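PDB 1WY0: geranylgeranyl pyrophosphate synthetase from Pyrococcus horikoshii, which probably catalyses the condensation of isopentenyl diphosphate with shorter allylic diphosphates to make the C20 precursor geranylgeranyl diphosphate. Local coordinates for residues Ser204-Asn209 / Glu331-Phe336; Thr244-His249 / Asp292-Tyr297. All coordinates share one frame; numbering follows the deposited sequence.

Contact 1: residues Ser204-Asn209 / Glu331-Phe336; sequences SSWGRN and ELLAKF
Trp-206 reaches from helix 197-224 to Leu-333 and Ala-334 on helix 325-336, and its indole carries the whole contact. CB already points at the opposite helix. From there CG stands anti to the backbone N (chi1 178°), sending the ring outward from its own helix, and a chi2 of 92° sets the indole plane roughly square to the CA-CB-CG bend. On the pyrrole side, Trp-206 NE1 comes within 3.6 Å of Ala-334 CB. Ala-334 CB approaches the indole obliquely and also lies 4.0 Å from Trp-206 CZ2. It offers nothing to the N-H, whose hydrogen-bond acceptor is instead Asn-315 OD1, so the polar atom of this buried ring is satisfied at the end of helix 299-315. At the tip of the six-membered ring, Trp-206 CH2 meets Leu-333 CD2 at 4.2 Å, the methyl lying at the ring's edge and near its plane. The lack of any side chain beyond CB at Ala-334 is consistent with the close approach of the indole. Val-53 on helix 49-57 touches both Trp-206 and Leu-333, and Ala-314 adds to the packing around the indole. One turn farther along, Asn-209 ND2 folds back to donate to Ser-205 O at 2.7 Å. Ser-205 O also accepts from Asn-209 N at 3.2 Å, the two donors arriving from opposite faces of the carbonyl plane. A large aromatic bridging two helices across an alanine, with its one N-H bound to a third, is apolar core packing within the all-helical isoprenoid synthase fold.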
ATOM      1  N   SER A 204       5.390   5.662  24.345  1.00 46.54           N
ATOM      2  CA  SER A 204       4.215   5.320  23.556  1.00 46.16           C
ATOM      3  C   SER A 204       3.024   6.197  23.921  1.00 47.08           C
ATOM      4  O   SER A 204       2.334   6.710  23.041  1.00 47.47           O
ATOM      5  CB  SER A 204       3.836   3.858  23.784  1.00 45.10           C
ATOM      6  OG  SER A 204       4.958   3.006  23.650  1.00 45.71           O
ATOM      7  N   SER A 205       2.792   6.359  25.225  1.00 46.38           N
ATOM      8  CA  SER A 205       1.680   7.160  25.736  1.00 46.45           C
ATOM      9  C   SER A 205       1.815   8.627  25.351  1.00 45.07           C
ATOM     10  O   SER A 205       0.823   9.323  25.124  1.00 44.33           O
ATOM     11  CB  SER A 205       1.617   7.040  27.257  1.00 47.91           C
ATOM     12  OG  SER A 205       2.781   7.606  27.836  1.00 50.72           O
ATOM     13  N   TRP A 206       3.055   9.087  25.292  1.00 43.60           N
ATOM     14  CA  TRP A 206       3.358  10.455  24.881  1.00 43.58           C
ATOM     15  C   TRP A 206       3.099  10.670  23.387  1.00 41.74           C
ATOM     16  O   TRP A 206       2.606  11.700  22.952  1.00 42.24           O
ATOM     17  CB  TRP A 206       4.826  10.732  25.205  1.00 42.39           C
ATOM     18  CG  TRP A 206       5.203  12.088  24.758  1.00 43.53           C
ATOM     19  CD1 TRP A 206       5.157  13.275  25.522  1.00 42.41           C
ATOM     20  CD2 TRP A 206       5.754  12.450  23.469  1.00 43.59           C
ATOM     21  NE1 TRP A 206       5.633  14.353  24.844  1.00 42.74           N
ATOM     22  CE2 TRP A 206       6.018  13.842  23.504  1.00 43.67           C
ATOM     23  CE3 TRP A 206       6.032  11.729  22.307  1.00 45.21           C
ATOM     24  CZ2 TRP A 206       6.548  14.473  22.394  1.00 45.72           C
ATOM     25  CZ3 TRP A 206       6.566  12.364  21.197  1.00 44.05           C
ATOM     26  CH2 TRP A 206       6.818  13.746  21.240  1.00 44.42           C
ATOM     27  N   GLY A 207       3.498   9.662  22.584  1.00 40.74           N
ATOM     28  CA  GLY A 207       3.289   9.766  21.142  1.00 40.30           C
ATOM     29  C   GLY A 207       1.799   9.737  20.793  1.00 39.05           C
ATOM     30  O   GLY A 207       1.300  10.494  19.971  1.00 38.18           O
ATOM     31  N   ARG A 208       1.094   8.790  21.432  1.00 39.49           N
ATOM     32  CA  ARG A 208      -0.341   8.679  21.202  1.00 40.36           C
ATOM     33  C   ARG A 208      -1.053  10.004  21.486  1.00 41.32           C
ATOM     34  O   ARG A 208      -1.847  10.504  20.698  1.00 40.78           O
ATOM     35  CB  ARG A 208      -0.878   7.590  22.129  1.00 41.61           C
ATOM     36  CG  ARG A 208      -2.261   7.095  21.709  1.00 45.45           C
ATOM     37  CD  ARG A 208      -2.287   6.654  20.243  1.00 49.57           C
ATOM     38  NE  ARG A 208      -3.296   5.611  20.039  1.00 52.60           N
ATOM     39  CZ  ARG A 208      -2.889   4.464  19.468  1.00 52.69           C
ATOM     40  NH1 ARG A 208      -1.621   4.303  19.130  1.00 53.20           N
ATOM     41  NH2 ARG A 208      -3.782   3.509  19.197  1.00 55.30           N
ATOM     42  N   ASN A 209      -0.763  10.554  22.680  1.00 39.90           N
ATOM     43  CA  ASN A 209      -1.428  11.779  23.110  1.00 40.11           C
ATOM     44  C   ASN A 209      -1.044  12.984  22.246  1.00 39.53           C
ATOM     45  O   ASN A 209      -1.856  13.844  21.932  1.00 40.01           O
ATOM     46  CB  ASN A 209      -1.033  12.040  24.562  1.00 41.15           C
ATOM     47  CG  ASN A 209      -1.985  11.317  25.477  1.00 43.21           C
ATOM     48  OD1 ASN A 209      -3.164  11.643  25.574  1.00 45.30           O
ATOM     49  ND2 ASN A 209      -1.443  10.301  26.172  1.00 43.71           N
ATOM     50  N   GLU A 331       9.553  17.415  25.261  1.00 50.41           N
ATOM     51  CA  GLU A 331       8.628  18.170  26.092  1.00 49.32           C
ATOM     52  C   GLU A 331       8.320  19.491  25.412  1.00 47.56           C
ATOM     53  O   GLU A 331       7.180  19.956  25.421  1.00 46.10           O
ATOM     54  CB  GLU A 331       9.216  18.430  27.477  1.00 51.47           C
ATOM     55  CG  GLU A 331       8.991  17.297  28.464  1.00 54.86           C
ATOM     56  CD  GLU A 331       9.462  17.643  29.866  1.00 55.02           C
ATOM     57  OE1 GLU A 331      10.298  18.563  30.005  1.00 55.57           O
ATOM     58  OE2 GLU A 331       8.996  16.989  30.824  1.00 56.52           O
ATOM     59  N   LEU A 332       9.341  20.098  24.825  1.00 46.20           N
ATOM     60  CA  LEU A 332       9.148  21.361  24.135  1.00 47.11           C
ATOM     61  C   LEU A 332       8.227  21.178  22.926  1.00 46.20           C
ATOM     62  O   LEU A 332       7.285  21.946  22.738  1.00 45.29           O
ATOM     63  CB  LEU A 332      10.494  21.945  23.694  1.00 46.27           C
ATOM     64  CG  LEU A 332      11.338  22.603  24.793  1.00 47.09           C
ATOM     65  CD1 LEU A 332      12.580  23.258  24.190  1.00 45.92           C
ATOM     66  CD2 LEU A 332      10.497  23.650  25.508  1.00 46.72           C
ATOM     67  N   LEU A 333       8.503  20.158  22.119  1.00 45.85           N
ATOM     68  CA  LEU A 333       7.698  19.876  20.934  1.00 45.98           C
ATOM     69  C   LEU A 333       6.232  19.733  21.317  1.00 46.79           C
ATOM     70  O   LEU A 333       5.361  20.400  20.751  1.00 45.79           O
ATOM     71  CB  LEU A 333       8.188  18.590  20.267  1.00 46.99           C
ATOM     72  CG  LEU A 333       7.496  18.124  18.987  1.00 46.87           C
ATOM     73  CD1 LEU A 333       7.686  19.142  17.863  1.00 46.80           C
ATOM     74  CD2 LEU A 333       8.086  16.783  18.589  1.00 47.90           C
ATOM     75  N   ALA A 334       5.962  18.876  22.296  1.00 46.93           N
ATOM     76  CA  ALA A 334       4.596  18.664  22.742  1.00 48.63           C
ATOM     77  C   ALA A 334       3.965  19.975  23.178  1.00 50.54           C
ATOM     78  O   ALA A 334       2.787  20.227  22.911  1.00 50.08           O
ATOM     79  CB  ALA A 334       4.569  17.671  23.891  1.00 48.58           C
ATOM     80  N   LYS A 335       4.747  20.809  23.853  1.00 51.49           N
ATOM     81  CA  LYS A 335       4.240  22.085  24.336  1.00 53.97           C
ATOM     82  C   LYS A 335       4.042  23.057  23.174  1.00 54.33           C
ATOM     83  O   LYS A 335       3.096  23.840  23.168  1.00 54.69           O
ATOM     84  CB  LYS A 335       5.196  22.668  25.383  1.00 55.50           C
ATOM     85  CG  LYS A 335       4.502  23.470  26.469  1.00 59.06           C
ATOM     86  CD  LYS A 335       5.508  24.155  27.394  1.00 62.02           C
ATOM     87  CE  LYS A 335       4.797  25.031  28.432  1.00 63.37           C
ATOM     88  NZ  LYS A 335       5.749  25.770  29.318  1.00 62.43           N
ATOM     89  N   PHE A 336       4.931  22.999  22.189  1.00 54.98           N
ATOM     90  CA  PHE A 336       4.803  23.868  21.025  1.00 55.68           C
ATOM     91  C   PHE A 336       3.556  23.504  20.222  1.00 56.16           C
ATOM     92  O   PHE A 336       2.786  24.343  19.772  1.00 56.58           O
ATOM     93  CB  PHE A 336       6.038  23.670  20.149  1.00 56.57           C
ATOM     94  CG  PHE A 336       5.858  24.377  18.835  1.00 58.41           C
ATOM     95  CD1 PHE A 336       5.999  25.760  18.773  1.00 58.87           C
ATOM     96  CD2 PHE A 336       5.606  23.648  17.680  1.00 58.56           C
ATOM     97  CE1 PHE A 336       5.895  26.410  17.551  1.00 58.98           C
ATOM     98  CE2 PHE A 336       5.505  24.311  16.459  1.00 58.97           C
ATOM     99  CZ  PHE A 336       5.647  25.691  16.389  1.00 58.40           C
TER

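Contact 2: residues Thr244-His249 / Asp292-Tyr297; sequences TLIVAH and DLLKKY
The imidazole of His-249 has Tyr-297 O at its edge, in the ring plane; the 2.9 Å from His-249 CE1 to Tyr-297 O is unusually short and doubtful. CG stands anti to the backbone N (chi1 176°), carrying the imidazole across to that carbonyl although the bond from CA to CB does not itself aim there. The ring also stacks with Tyr-302, while ND1, as modelled, is hydrogen-bonded to Ser-299 OG at the start of helix 299-315. The Tyr-297 ring has Lys-296 CG on one face, 3.9 Å above the plane and offset toward the rim, and Leu-293 O at its edge. Its hydroxyl turns away from His-249 and is hydrogen-bonded to Asp-258 OD2, which also forms a salt bridge with Lys-296 NZ, and to Asp-255 N. An alanine in place of His-249 would probably leave Ser-299 OG without this partner and Tyr-302 without its stack, opening a gap beside Tyr-297 O. A turn back, Ile-246 and Leu-294 cross at about a right angle, Ile-246 CG2 lying 4.0 Å from Leu-294 CD1. Thr-244 N-caps the first helix, Thr-244 OG1 accepting from Val-247 N at 3.2 Å and, weakly, from Ile-246 N. Helix 245-253 thus packs against the C-terminal end of helix 283-296. Helix 197-224 borders both, through Val-220 at Ile-246 and Leu-223 at Leu-294, and Phe-262 of helix 256-264 also packs on Leu-294.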
ATOM      1  N   THR A 244     -14.686  17.041  13.205  1.00 33.68           N
ATOM      2  CA  THR A 244     -13.635  17.310  14.177  1.00 32.56           C
ATOM      3  C   THR A 244     -14.219  17.090  15.573  1.00 31.39           C
ATOM      4  O   THR A 244     -15.406  16.815  15.712  1.00 31.24           O
ATOM      5  CB  THR A 244     -13.161  18.761  14.074  1.00 33.01           C
ATOM      6  OG1 THR A 244     -14.138  19.619  14.677  1.00 31.18           O
ATOM      7  CG2 THR A 244     -12.983  19.158  12.609  1.00 31.21           C
ATOM      8  N   LEU A 245     -13.387  17.213  16.603  1.00 32.57           N
ATOM      9  CA  LEU A 245     -13.861  17.043  17.977  1.00 31.56           C
ATOM     10  C   LEU A 245     -14.786  18.188  18.357  1.00 32.13           C
ATOM     11  O   LEU A 245     -15.668  18.026  19.197  1.00 32.16           O
ATOM     12  CB  LEU A 245     -12.682  17.004  18.951  1.00 28.89           C
ATOM     13  CG  LEU A 245     -13.064  16.992  20.432  1.00 27.00           C
ATOM     14  CD1 LEU A 245     -14.097  15.909  20.708  1.00 27.73           C
ATOM     15  CD2 LEU A 245     -11.812  16.777  21.264  1.00 25.50           C
ATOM     16  N   ILE A 246     -14.568  19.347  17.739  1.00 30.83           N
ATOM     17  CA  ILE A 246     -15.379  20.529  17.992  1.00 31.89           C
ATOM     18  C   ILE A 246     -16.811  20.307  17.511  1.00 32.84           C
ATOM     19  O   ILE A 246     -17.779  20.614  18.209  1.00 34.47           O
ATOM     20  CB  ILE A 246     -14.787  21.754  17.268  1.00 32.77           C
ATOM     21  CG1 ILE A 246     -13.343  21.967  17.726  1.00 33.38           C
ATOM     22  CG2 ILE A 246     -15.630  22.994  17.549  1.00 32.65           C
ATOM     23  CD1 ILE A 246     -12.534  22.887  16.838  1.00 36.36           C
ATOM     24  N   VAL A 247     -16.940  19.766  16.307  1.00 33.49           N
ATOM     25  CA  VAL A 247     -18.244  19.498  15.721  1.00 32.09           C
ATOM     26  C   VAL A 247     -18.943  18.357  16.472  1.00 32.48           C
ATOM     27  O   VAL A 247     -20.168  18.360  16.616  1.00 30.17           O
ATOM     28  CB  VAL A 247     -18.079  19.141  14.230  1.00 33.82           C
ATOM     29  CG1 VAL A 247     -19.362  18.617  13.668  1.00 36.71           C
ATOM     30  CG2 VAL A 247     -17.655  20.367  13.460  1.00 34.97           C
ATOM     31  N   ALA A 248     -18.173  17.379  16.949  1.00 31.75           N
ATOM     32  CA  ALA A 248     -18.761  16.268  17.693  1.00 32.78           C
ATOM     33  C   ALA A 248     -19.329  16.788  19.018  1.00 32.94           C
ATOM     34  O   ALA A 248     -20.424  16.402  19.425  1.00 32.76           O
ATOM     35  CB  ALA A 248     -17.722  15.186  17.956  1.00 30.80           C
ATOM     36  N   HIS A 249     -18.584  17.658  19.691  1.00 33.30           N
ATOM     37  CA  HIS A 249     -19.054  18.215  20.954  1.00 34.37           C
ATOM     38  C   HIS A 249     -20.324  19.015  20.717  1.00 34.82           C
ATOM     39  O   HIS A 249     -21.265  18.947  21.501  1.00 36.76           O
ATOM     40  CB  HIS A 249     -18.003  19.133  21.573  1.00 35.39           C
ATOM     41  CG  HIS A 249     -18.463  19.811  22.828  1.00 36.48           C
ATOM     42  ND1 HIS A 249     -19.160  21.001  22.822  1.00 37.57           N
ATOM     43  CD2 HIS A 249     -18.286  19.489  24.130  1.00 38.40           C
ATOM     44  CE1 HIS A 249     -19.392  21.383  24.065  1.00 38.21           C
ATOM     45  NE2 HIS A 249     -18.870  20.482  24.878  1.00 37.89           N
ATOM     46  N   ASP A 292     -20.440  30.740  15.472  1.00 39.94           N
ATOM     47  CA  ASP A 292     -21.154  31.293  16.615  1.00 41.12           C
ATOM     48  C   ASP A 292     -21.972  30.204  17.306  1.00 41.09           C
ATOM     49  O   ASP A 292     -22.091  30.180  18.534  1.00 42.40           O
ATOM     50  CB  ASP A 292     -22.078  32.428  16.173  1.00 43.13           C
ATOM     51  CG  ASP A 292     -21.324  33.710  15.882  1.00 46.08           C
ATOM     52  OD1 ASP A 292     -20.193  33.866  16.399  1.00 46.10           O
ATOM     53  OD2 ASP A 292     -21.869  34.566  15.151  1.00 48.46           O
ATOM     54  N   LEU A 293     -22.545  29.311  16.509  1.00 39.88           N
ATOM     55  CA  LEU A 293     -23.334  28.216  17.049  1.00 38.82           C
ATOM     56  C   LEU A 293     -22.444  27.316  17.890  1.00 38.35           C
ATOM     57  O   LEU A 293     -22.868  26.811  18.918  1.00 39.74           O
ATOM     58  CB  LEU A 293     -23.976  27.410  15.919  1.00 37.66           C
ATOM     59  CG  LEU A 293     -25.297  27.983  15.420  1.00 38.47           C
ATOM     60  CD1 LEU A 293     -25.849  27.131  14.290  1.00 39.41           C
ATOM     61  CD2 LEU A 293     -26.280  28.034  16.576  1.00 38.35           C
ATOM     62  N   LEU A 294     -21.205  27.135  17.450  1.00 37.63           N
ATOM     63  CA  LEU A 294     -20.239  26.302  18.155  1.00 38.49           C
ATOM     64  C   LEU A 294     -19.779  26.923  19.479  1.00 38.49           C
ATOM     65  O   LEU A 294     -19.579  26.218  20.474  1.00 38.96           O
ATOM     66  CB  LEU A 294     -19.015  26.062  17.264  1.00 39.12           C
ATOM     67  CG  LEU A 294     -19.230  25.317  15.942  1.00 39.32           C
ATOM     68  CD1 LEU A 294     -17.912  25.221  15.203  1.00 39.30           C
ATOM     69  CD2 LEU A 294     -19.797  23.928  16.215  1.00 40.59           C
ATOM     70  N   LYS A 295     -19.603  28.241  19.484  1.00 38.43           N
ATOM     71  CA  LYS A 295     -19.143  28.943  20.681  1.00 39.95           C
ATOM     72  C   LYS A 295     -20.230  28.963  21.758  1.00 38.79           C
ATOM     73  O   LYS A 295     -19.980  28.930  22.956  1.00 39.36           O
ATOM     74  CB  LYS A 295     -18.813  30.383  20.288  1.00 40.98           C
ATOM     75  CG  LYS A 295     -17.480  30.520  19.557  1.00 42.53           C
ATOM     76  CD  LYS A 295     -17.219  31.974  19.160  1.00 44.19           C
ATOM     77  CE  LYS A 295     -15.867  32.172  18.464  1.00 45.60           C
ATOM     78  NZ  LYS A 295     -15.642  33.598  18.215  1.00 46.02           N
ATOM     79  N   LYS A 296     -21.479  29.069  21.271  1.00 39.41           N
ATOM     80  CA  LYS A 296     -22.627  29.057  22.170  1.00 40.17           C
ATOM     81  C   LYS A 296     -22.548  27.905  23.174  1.00 41.13           C
ATOM     82  O   LYS A 296     -22.958  28.019  24.322  1.00 44.16           O
ATOM     83  CB  LYS A 296     -23.877  28.905  21.305  1.00 41.71           C
ATOM     84  CG  LYS A 296     -25.185  28.986  22.100  1.00 42.37           C
ATOM     85  CD  LYS A 296     -26.397  29.102  21.168  1.00 41.33           C
ATOM     86  CE  LYS A 296     -27.749  28.936  21.881  1.00 43.03           C
ATOM     87  NZ  LYS A 296     -28.829  28.897  20.891  1.00 42.56           N
ATOM     88  N   TYR A 297     -22.029  26.752  22.694  1.00 39.08           N
ATOM     89  CA  TYR A 297     -21.987  25.566  23.546  1.00 37.43           C
ATOM     90  C   TYR A 297     -20.570  25.230  24.036  1.00 36.87           C
ATOM     91  O   TYR A 297     -20.301  24.136  24.519  1.00 36.09           O
ATOM     92  CB  TYR A 297     -22.551  24.379  22.758  1.00 36.48           C
ATOM     93  CG  TYR A 297     -23.995  24.589  22.471  1.00 35.58           C
ATOM     94  CD1 TYR A 297     -24.955  24.219  23.409  1.00 36.24           C
ATOM     95  CD2 TYR A 297     -24.396  25.118  21.246  1.00 35.39           C
ATOM     96  CE1 TYR A 297     -26.303  24.384  23.129  1.00 35.42           C
ATOM     97  CE2 TYR A 297     -25.742  25.276  20.960  1.00 36.27           C
ATOM     98  CZ  TYR A 297     -26.694  24.908  21.897  1.00 36.19           C
ATOM     99  OH  TYR A 297     -28.038  25.088  21.627  1.00 36.92           O
TER

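Overall arrangement
Contact 2 is nested within the chain loop closed by contact 1: the order is 204-209, 244-249, 292-297, 331-336. The two centres lie 25 Å apart and the nearest atoms about 10 Å, so they do not touch. Helix 197-224 supplies the first segment of contact 1 and, farther along, touches contact 2 through Asp-219, Val-220 and Leu-223; helix 299-315 flanks both, its start at contact 2 and its end at contact 1. Both contacts are buried, contact 1 nearer the centre of the chain. Asp-219 belongs to a DDVLD motif that in related prenyl synthases binds magnesium and diphosphate, so the Thr-244 end of segment 244-249 probably lies near the metal and diphosphate site.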